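PDB 4D7W: sortase family protein from Streptococcus agalactiae, which probably acts as a class C sortase, a transpeptidase that joins pilin subunits covalently during assembly of the type 2b pilus. Local coordinates for residues N25-Y30 with N52-I57; G61-I66 with L77-S82; L98-D103 with E140-Q145. One frame throughout, in Å; residues are numbered along the deposited sequence.

Contact 1 (N25-Y30 with N52-I57); sequences NRAKEY and NSQLAI
Gln54 lies between Arg26 and Tyr30 and touches both. Its amide NE2 sits over one face of the Arg26 guanidinium, 3.2 Å above the plane and offset toward the rim. The two flat groups are 21° from parallel. Arg26 NH2 and Gln54 NE2, both donors, are 3.3 Å apart and are not hydrogen-bonded. On its other flank Gln54 places CG over the face of the Tyr30 ring, 4.2 Å from the centroid, as a CH-pi contact. The Gln54 chain is bent at chi2 (-70°), which folds the amide back across CB of Tyr30.

Ser53 meets the edge of the guanidinium. Its OG takes a weak bond from Arg26 NH2 (3.3 Å). Arg26 NH1 adds weak bonds to both Ser53 O and OG. Deeper in, Ala27 CB packs on Leu55 CD2 at 3.7 Å.

The contact ties helix 17-31, one of the N-terminal helices that precede the sortase beta-barrel, to the loop leading from helix 45-52 into strand 62-68.

Two waters bridge the segments. One accepts from Arg26 NH1 (2.6 Å) and donates weakly to Ser53 O. The other donates to Arg26 O and accepts from Gln54 NE2 at 2.9 Å. It links the amide to a helix carbonyl that also accepts from Tyr30 N.

Asp50, outside both segments, sets the second shell. Its OD1 is hydrogen-bonded to Gln54 NE2. This bond and that to the water account for the side on which NE2 lies. They leave Gln54 OE1 3.2 Å from Arg26 O, two acceptors with no bond between them. Asp50 OD1 is also in a long, weak ion pair with Arg26 NH2. Asp50 O is hydrogen-bonded to Ser53 OG. Leu98 packs against Ala27 and Tyr30 from a neighbouring loop.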
loop_
_atom_site.group_PDB
_atom_site.type_symbol
_atom_site.label_atom_id
_atom_site.label_comp_id
_atom_site.label_asym_id
_atom_site.label_seq_id
_atom_site.Cartn_x
_atom_site.Cartn_y
_atom_site.Cartn_z
ATOM N N ASN A 25 0.113 -6.208 16.297
ATOM C CA ASN A 25 -0.145 -5.243 17.371
ATOM C C ASN A 25 0.720 -3.985 17.266
ATOM O O ASN A 25 0.226 -2.869 17.408
ATOM C CB ASN A 25 0.062 -5.900 18.745
ATOM C CG ASN A 25 -1.123 -6.735 19.169
ATOM O OD1 ASN A 25 -2.112 -6.825 18.447
ATOM N ND2 ASN A 25 -1.027 -7.366 20.347
ATOM N N ARG A 26 2.010 -4.163 17.001
ATOM C CA ARG A 26 2.894 -3.020 16.764
ATOM C C ARG A 26 2.441 -2.168 15.575
ATOM O O ARG A 26 2.551 -0.942 15.593
ATOM C CB ARG A 26 4.329 -3.498 16.530
ATOM C CG ARG A 26 5.030 -4.042 17.782
ATOM C CD ARG A 26 6.537 -4.194 17.528
ATOM N NE ARG A 26 7.207 -2.890 17.488
ATOM C CZ ARG A 26 7.862 -2.398 16.431
ATOM N NH1 ARG A 26 7.954 -3.099 15.305
ATOM N NH2 ARG A 26 8.436 -1.198 16.504
ATOM N N ALA A 27 1.948 -2.823 14.537
ATOM C CA ALA A 27 1.509 -2.082 13.349
ATOM C C ALA A 27 0.227 -1.328 13.666
ATOM O O ALA A 27 0.054 -0.204 13.244
ATOM C CB ALA A 27 1.319 -3.022 12.167
ATOM N N LYS A 28 -0.644 -1.932 14.473
ATOM C CA LYS A 28 -1.859 -1.247 14.895
ATOM C C LYS A 28 -1.535 -0.043 15.754
ATOM O O LYS A 28 -2.114 1.028 15.597
ATOM C CB LYS A 28 -2.779 -2.202 15.646
ATOM C CG LYS A 28 -3.325 -3.307 14.778
ATOM C CD LYS A 28 -4.372 -4.089 15.550
ATOM C CE LYS A 28 -4.997 -5.149 14.687
ATOM N NZ LYS A 28 -5.984 -5.908 15.511
ATOM N N GLU A 29 -0.610 -0.221 16.682
ATOM C CA GLU A 29 -0.192 0.880 17.525
ATOM C C GLU A 29 0.362 2.002 16.648
ATOM O O GLU A 29 0.032 3.168 16.828
ATOM C CB GLU A 29 0.852 0.413 18.531
ATOM C CG GLU A 29 1.037 1.355 19.668
ATOM C CD GLU A 29 -0.189 1.421 20.558
ATOM O OE1 GLU A 29 -1.074 0.539 20.441
ATOM O OE2 GLU A 29 -0.264 2.354 21.379
ATOM N N TYR A 30 1.209 1.630 15.696
ATOM C CA TYR A 30 1.774 2.592 14.759
ATOM C C TYR A 30 0.685 3.394 14.048
ATOM O O TYR A 30 0.717 4.620 14.035
ATOM C CB TYR A 30 2.640 1.867 13.745
ATOM C CG TYR A 30 3.343 2.768 12.750
ATOM C CD1 TYR A 30 4.616 3.280 13.019
ATOM C CD2 TYR A 30 2.755 3.076 11.527
ATOM C CE1 TYR A 30 5.278 4.079 12.102
ATOM C CE2 TYR A 30 3.405 3.877 10.598
ATOM C CZ TYR A 30 4.669 4.376 10.892
ATOM O OH TYR A 30 5.309 5.172 9.972
ATOM N N ASN A 52 10.549 1.396 9.226
ATOM C CA ASN A 52 11.197 0.240 8.617
ATOM C C ASN A 52 11.073 -1.043 9.435
ATOM O O ASN A 52 11.162 -2.145 8.888
ATOM C CB ASN A 52 12.674 0.536 8.348
ATOM C CG ASN A 52 12.863 1.491 7.188
ATOM O OD1 ASN A 52 12.003 1.594 6.312
ATOM N ND2 ASN A 52 13.991 2.190 7.171
ATOM N N SER A 53 10.855 -0.903 10.737
ATOM C CA SER A 53 10.683 -2.063 11.604
ATOM C C SER A 53 9.253 -2.582 11.596
ATOM O O SER A 53 8.977 -3.628 12.186
ATOM C CB SER A 53 11.070 -1.717 13.043
ATOM O OG SER A 53 10.074 -0.887 13.635
ATOM N N GLN A 54 8.321 -1.836 10.994
ATOM C CA GLN A 54 6.925 -2.265 11.048
ATOM C C GLN A 54 6.660 -3.270 9.939
ATOM O O GLN A 54 7.154 -3.101 8.834
ATOM C CB GLN A 54 5.964 -1.064 10.935
ATOM C CG GLN A 54 6.103 -0.059 12.076
ATOM C CD GLN A 54 5.601 -0.615 13.410
ATOM O OE1 GLN A 54 4.840 -1.578 13.436
ATOM N NE2 GLN A 54 6.027 -0.011 14.514
ATOM N N LEU A 55 5.888 -4.310 10.244
ATOM C CA LEU A 55 5.479 -5.330 9.270
ATOM C C LEU A 55 6.684 -5.966 8.571
ATOM O O LEU A 55 6.625 -6.305 7.394
ATOM C CB LEU A 55 4.521 -4.722 8.228
ATOM C CG LEU A 55 3.221 -4.200 8.846
ATOM C CD1 LEU A 55 2.301 -3.640 7.761
ATOM C CD2 LEU A 55 2.551 -5.320 9.597
ATOM N N ALA A 56 7.785 -6.104 9.297
ATOM C CA ALA A 56 9.013 -6.619 8.713
ATOM C C ALA A 56 9.295 -8.000 9.266
ATOM O O ALA A 56 9.359 -8.165 10.484
ATOM C CB ALA A 56 10.192 -5.668 9.002
ATOM N N ILE A 57 9.441 -8.998 8.392
ATOM C CA ILE A 57 9.790 -10.344 8.863
ATOM C C ILE A 57 11.151 -10.809 8.347
ATOM O O ILE A 57 11.548 -11.953 8.585
ATOM C CB ILE A 57 8.753 -11.386 8.449
ATOM C CG1 ILE A 57 8.815 -11.619 6.940
ATOM C CG2 ILE A 57 7.348 -10.967 8.904
ATOM C CD1 ILE A 57 7.785 -12.631 6.461
HETATM O O HOH W 1 7.146 -5.379 14.406
HETATM O O HOH W 2 4.609 0.318 16.992
#

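Contact 2 (G61-I66 with L77-S82)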
loop_
_atom_site.group_PDB
_atom_site.type_symbol
_atom_site.label_atom_id
_atom_site.label_comp_id
_atom_site.label_asym_id
_atom_site.label_seq_id
_atom_site.Cartn_x
_atom_site.Cartn_y
_atom_site.Cartn_z
ATOM N N GLY A 61 12.395 -5.654 3.219
ATOM C CA GLY A 61 11.420 -4.577 3.102
ATOM C C GLY A 61 10.017 -5.020 2.660
ATOM O O GLY A 61 9.103 -4.193 2.557
ATOM N N ASN A 62 9.847 -6.318 2.408
ATOM C CA ASN A 62 8.610 -6.865 1.842
ATOM C C ASN A 62 7.544 -6.985 2.934
ATOM O O ASN A 62 7.753 -7.683 3.918
ATOM C CB ASN A 62 8.897 -8.226 1.192
ATOM C CG ASN A 62 7.683 -8.824 0.478
ATOM O OD1 ASN A 62 6.551 -8.316 0.567
ATOM N ND2 ASN A 62 7.917 -9.922 -0.226
ATOM N N MET A 63 6.427 -6.275 2.761
ATOM C CA MET A 63 5.360 -6.180 3.769
ATOM C C MET A 63 4.235 -7.166 3.540
ATOM O O MET A 63 3.334 -7.300 4.379
ATOM C CB MET A 63 4.706 -4.794 3.758
ATOM C CG MET A 63 5.386 -3.672 4.445
ATOM S SD MET A 63 4.387 -2.204 4.053
ATOM C CE MET A 63 5.486 -0.968 4.718
ATOM N N GLY A 64 4.239 -7.789 2.369
ATOM C CA GLY A 64 3.097 -8.558 1.912
ATOM C C GLY A 64 2.876 -8.323 0.425
ATOM O O GLY A 64 3.805 -7.990 -0.288
ATOM N N TYR A 65 1.652 -8.510 -0.051
ATOM C CA TYR A 65 1.401 -8.407 -1.471
ATOM C C TYR A 65 -0.021 -7.965 -1.743
ATOM O O TYR A 65 -0.928 -8.195 -0.936
ATOM C CB TYR A 65 1.694 -9.736 -2.179
ATOM C CG TYR A 65 0.885 -10.932 -1.722
ATOM C CD1 TYR A 65 1.294 -11.712 -0.636
ATOM C CD2 TYR A 65 -0.271 -11.311 -2.401
ATOM C CE1 TYR A 65 0.556 -12.824 -0.231
ATOM C CE2 TYR A 65 -1.020 -12.421 -1.998
ATOM C CZ TYR A 65 -0.600 -13.173 -0.918
ATOM O OH TYR A 65 -1.349 -14.269 -0.522
ATOM N N ILE A 66 -0.199 -7.325 -2.893
ATOM C CA ILE A 66 -1.492 -6.801 -3.293
ATOM C C ILE A 66 -2.045 -7.613 -4.460
ATOM O O ILE A 66 -1.294 -8.078 -5.318
ATOM C CB ILE A 66 -1.403 -5.317 -3.688
ATOM C CG1 ILE A 66 -2.789 -4.762 -4.017
ATOM C CG2 ILE A 66 -0.434 -5.130 -4.852
ATOM C CD1 ILE A 66 -2.766 -3.293 -4.403
ATOM N N LEU A 77 4.562 -5.940 -1.955
ATOM C CA LEU A 77 4.532 -4.569 -1.436
ATOM C C LEU A 77 5.751 -4.283 -0.591
ATOM O O LEU A 77 5.995 -5.009 0.366
ATOM C CB LEU A 77 3.305 -4.334 -0.544
ATOM C CG LEU A 77 1.930 -4.237 -1.169
ATOM C CD1 LEU A 77 0.906 -4.014 -0.060
ATOM C CD2 LEU A 77 1.904 -3.097 -2.175
ATOM N N TYR A 78 6.485 -3.215 -0.887
ATOM C CA TYR A 78 7.671 -2.906 -0.093
ATOM C C TYR A 78 7.562 -1.586 0.681
ATOM O O TYR A 78 6.817 -0.687 0.295
ATOM C CB TYR A 78 8.909 -2.886 -1.003
ATOM C CG TYR A 78 9.314 -4.267 -1.493
ATOM C CD1 TYR A 78 8.739 -4.816 -2.628
ATOM C CD2 TYR A 78 10.261 -5.029 -0.804
ATOM C CE1 TYR A 78 9.094 -6.079 -3.083
ATOM C CE2 TYR A 78 10.613 -6.298 -1.244
ATOM C CZ TYR A 78 10.023 -6.809 -2.390
ATOM O OH TYR A 78 10.354 -8.053 -2.847
ATOM N N HIS A 79 8.326 -1.476 1.771
ATOM C CA HIS A 79 8.537 -0.198 2.445
ATOM C C HIS A 79 9.076 0.854 1.478
ATOM O O HIS A 79 10.029 0.599 0.747
ATOM C CB HIS A 79 9.531 -0.333 3.610
ATOM C CG HIS A 79 9.002 -1.089 4.800
ATOM N ND1 HIS A 79 8.953 -2.465 4.849
ATOM C CD2 HIS A 79 8.523 -0.659 5.992
ATOM C CE1 HIS A 79 8.468 -2.853 6.017
ATOM N NE2 HIS A 79 8.195 -1.776 6.731
ATOM N N GLY A 80 8.478 2.042 1.487
ATOM C CA GLY A 80 9.056 3.175 0.784
ATOM C C GLY A 80 8.821 3.098 -0.710
ATOM O O GLY A 80 8.262 2.129 -1.208
ATOM N N THR A 81 9.244 4.126 -1.432
ATOM C CA THR A 81 8.981 4.202 -2.868
ATOM C C THR A 81 10.242 4.505 -3.664
ATOM O O THR A 81 10.202 5.239 -4.649
ATOM C CB THR A 81 7.934 5.272 -3.172
ATOM O OG1 THR A 81 8.304 6.473 -2.496
ATOM C CG2 THR A 81 6.575 4.840 -2.656
ATOM N N SER A 82 11.360 3.929 -3.236
ATOM C CA SER A 82 12.630 4.090 -3.940
ATOM C C SER A 82 12.546 3.544 -5.366
ATOM O O SER A 82 11.684 2.712 -5.668
ATOM C CB SER A 82 13.746 3.387 -3.168
ATOM O OG SER A 82 13.440 2.015 -2.984
#
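Gly61 and His79 meet at one end of an antiparallel beta hairpin, strands 62-68 and 73-79 of the sortase barrel. Asn62 and Tyr78 form a non-hydrogen-bonded pair. Two straight backbone bonds follow, from Met63 N to Leu77 O and from Leu77 N to Gly64 O, each 2.7 Å.

The His79 imidazole is held at both nitrogens. Its CG lies beside the backbone N (chi1 -71°), which brings the ring edge to Gly61, just before the opposite strand. There His79 ND1 donates to Gly61 O at 2.9 Å. The acceptor is near the ring plane, but ND1 approaches from above the carbonyl plane. His79 N donates to the same oxygen, so Gly61 O takes two bonds from one residue. NE2 is hydrogen-bonded to Gln54 O. With carbonyls at both nitrogens, the doubly protonated ring may be favoured.

Met63 covers a face of this imidazole. The chain is extended beyond CG (chi2 174°) and crosses the His79 side chain at about a right angle. Met63 CE sits over the His79 ring centre, 3.4 Å from the centroid, in a CH-pi contact. Tyr51 meets the His79 ring edge-to-face.

The Tyr78 ring lies obliquely to the Asn62 side chain, with Tyr78 CE2 3.5 Å from Asn62 CB. Leu77 faces the barrel interior, where Val135 and Leu109 also pack on it. Leu77 CD2 lies 4.1 Å from Ile66 CG2.

Contact 3 (L98-D103 with E140-Q145)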
loop_
_atom_site.group_PDB
_atom_site.type_symbol
_atom_site.label_atom_id
_atom_site.label_comp_id
_atom_site.label_asym_id
_atom_site.label_seq_id
_atom_site.Cartn_x
_atom_site.Cartn_y
_atom_site.Cartn_z
ATOM N N LEU A 98 0.206 2.377 7.518
ATOM C CA LEU A 98 0.486 0.991 7.091
ATOM C C LEU A 98 -0.763 0.378 6.459
ATOM O O LEU A 98 -1.871 0.676 6.890
ATOM C CB LEU A 98 0.953 0.121 8.282
ATOM C CG LEU A 98 2.215 0.636 8.970
ATOM C CD1 LEU A 98 2.498 -0.079 10.317
ATOM C CD2 LEU A 98 3.399 0.513 8.007
ATOM N N PRO A 99 -0.583 -0.479 5.439
ATOM C CA PRO A 99 -1.697 -1.052 4.673
ATOM C C PRO A 99 -2.559 -2.083 5.414
ATOM O O PRO A 99 -3.253 -2.847 4.757
ATOM C CB PRO A 99 -0.991 -1.705 3.472
ATOM C CG PRO A 99 0.405 -1.962 3.956
ATOM C CD PRO A 99 0.720 -0.780 4.820
ATOM N N ILE A 100 -2.525 -2.115 6.742
ATOM C CA ILE A 100 -3.479 -2.941 7.493
ATOM C C ILE A 100 -4.706 -2.115 7.905
ATOM O O ILE A 100 -5.583 -2.591 8.621
ATOM C CB ILE A 100 -2.842 -3.547 8.737
ATOM C CG1 ILE A 100 -2.311 -2.436 9.654
ATOM C CG2 ILE A 100 -1.724 -4.500 8.335
ATOM C CD1 ILE A 100 -2.147 -2.862 11.112
ATOM N N GLY A 101 -4.760 -0.861 7.470
ATOM C CA GLY A 101 -5.898 -0.016 7.796
ATOM C C GLY A 101 -6.075 0.201 9.286
ATOM O O GLY A 101 -5.095 0.191 10.042
ATOM N N GLY A 102 -7.331 0.363 9.705
ATOM C CA GLY A 102 -7.675 0.736 11.064
ATOM C C GLY A 102 -8.485 2.019 10.984
ATOM O O GLY A 102 -8.542 2.646 9.938
ATOM N N ASP A 103 -9.120 2.409 12.075
ATOM C CA ASP A 103 -9.864 3.657 12.102
ATOM C C ASP A 103 -8.946 4.866 11.865
ATOM O O ASP A 103 -7.822 4.912 12.385
ATOM C CB ASP A 103 -10.584 3.796 13.443
ATOM C CG ASP A 103 -11.251 5.144 13.611
ATOM O OD1 ASP A 103 -12.374 5.316 13.086
ATOM O OD2 ASP A 103 -10.657 6.028 14.272
ATOM N N GLU A 140 -3.241 -12.622 7.100
ATOM C CA GLU A 140 -4.525 -11.932 7.053
ATOM C C GLU A 140 -4.799 -11.205 5.753
ATOM O O GLU A 140 -3.890 -10.846 5.020
ATOM C CB GLU A 140 -4.621 -10.960 8.222
ATOM C CG GLU A 140 -5.078 -11.665 9.507
ATOM C CD GLU A 140 -4.603 -10.969 10.755
ATOM O OE1 GLU A 140 -3.836 -9.993 10.628
ATOM O OE2 GLU A 140 -4.990 -11.396 11.861
ATOM N N THR A 141 -6.075 -10.971 5.496
ATOM C CA THR A 141 -6.515 -10.334 4.270
ATOM C C THR A 141 -7.218 -9.028 4.595
ATOM O O THR A 141 -7.981 -8.943 5.571
ATOM C CB THR A 141 -7.442 -11.256 3.476
ATOM O OG1 THR A 141 -6.675 -12.346 2.960
ATOM C CG2 THR A 141 -8.060 -10.513 2.313
ATOM N N TYR A 142 -6.910 -8.005 3.801
ATOM C CA TYR A 142 -7.507 -6.679 3.932
ATOM C C TYR A 142 -8.128 -6.275 2.611
ATOM O O TYR A 142 -7.431 -6.202 1.612
ATOM C CB TYR A 142 -6.455 -5.647 4.363
ATOM C CG TYR A 142 -5.812 -6.021 5.664
ATOM C CD1 TYR A 142 -4.775 -6.952 5.702
ATOM C CD2 TYR A 142 -6.263 -5.482 6.863
ATOM C CE1 TYR A 142 -4.205 -7.344 6.899
ATOM C CE2 TYR A 142 -5.688 -5.856 8.066
ATOM C CZ TYR A 142 -4.660 -6.781 8.071
ATOM O OH TYR A 142 -4.084 -7.145 9.251
ATOM N N THR A 143 -9.432 -6.013 2.603
ATOM C CA THR A 143 -10.134 -5.747 1.358
ATOM C C THR A 143 -10.543 -4.291 1.232
ATOM O O THR A 143 -11.036 -3.691 2.191
ATOM C CB THR A 143 -11.379 -6.617 1.239
ATOM O OG1 THR A 143 -11.028 -7.968 1.557
ATOM C CG2 THR A 143 -11.970 -6.521 -0.175
ATOM N N TYR A 144 -10.344 -3.735 0.040
ATOM C CA TYR A 144 -10.683 -2.345 -0.241
ATOM C C TYR A 144 -11.528 -2.282 -1.497
ATOM O O TYR A 144 -11.350 -3.083 -2.412
ATOM C CB TYR A 144 -9.409 -1.479 -0.382
ATOM C CG TYR A 144 -8.800 -1.226 0.980
ATOM C CD1 TYR A 144 -7.945 -2.149 1.552
ATOM C CD2 TYR A 144 -9.133 -0.090 1.713
ATOM C CE1 TYR A 144 -7.421 -1.954 2.846
ATOM C CE2 TYR A 144 -8.618 0.122 2.986
ATOM C CZ TYR A 144 -7.756 -0.812 3.545
ATOM O OH TYR A 144 -7.246 -0.608 4.803
ATOM N N GLN A 145 -12.452 -1.331 -1.527
ATOM C CA GLN A 145 -13.392 -1.203 -2.635
ATOM C C GLN A 145 -13.318 0.202 -3.236
ATOM O O GLN A 145 -13.396 1.197 -2.508
ATOM C CB GLN A 145 -14.811 -1.518 -2.148
ATOM C CG GLN A 145 -15.884 -1.115 -3.112
ATOM C CD GLN A 145 -17.256 -1.352 -2.553
ATOM O OE1 GLN A 145 -18.040 -0.425 -2.395
ATOM N NE2 GLN A 145 -17.555 -2.596 -2.243
#
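The Tyr142 ring carries the main chain of the 98-103 loop over one face. Ile100 CA stands 3.9 Å from its centroid, 21° off the ring normal, in a CH-pi contact offset toward the rim. Pro99 O lies over the same face. This buried carbonyl has no polar partner in the model. Ile100 O comes to 3.3 Å from Tyr142 CE2.

The Ile100 side chain runs alongside the tyrosine, pointing the same way. Ile100 CG2 is 3.7 Å from Tyr142 OH. With CG1 between the backbone N and the carbonyl carbon (chi1 59°), CG2 is left to face the phenol, while CD1 reaches Ala27 of helix 17-31.

In the fold, the loop before strand 105-115 lies against strand 140-152 of the sortase barrel. Tyr142 and Tyr144 project from the same side of that strand.

Tyr144 OH lies 3.3 Å from Gly101 CA, where the loop passes with its backbone against the hydroxyl. The same Tyr144 OH is hydrogen-bonded to Asp167 OD1, and Asp167 OD2 is hydrogen-bonded to Gly102 N.

Overall arrangement
Contact 2 is nearest the chain centre, about 7 Å between centres, yet only partly buried. The touching residues of contact 3, whose centre is about 9 Å out, are all buried. Contact 1 lies about 14 Å out, though most of its touching residues are buried. Contacts 2 and 3 reach the same sheet. Contact 2 is held by strand pairing, contact 3 by tyrosine packing against a loop, and contact 1 by weak and water-mediated polar links beside apolar packing. All three touch. Leu55 CB meets Met63 CG at 4.0 Å between contacts 1 and 2. Gln54 CB lies 3.7 Å from Leu98 CD1 of the contact 3 loop. Met63 SD and Pro99 CG join contacts 2 and 3.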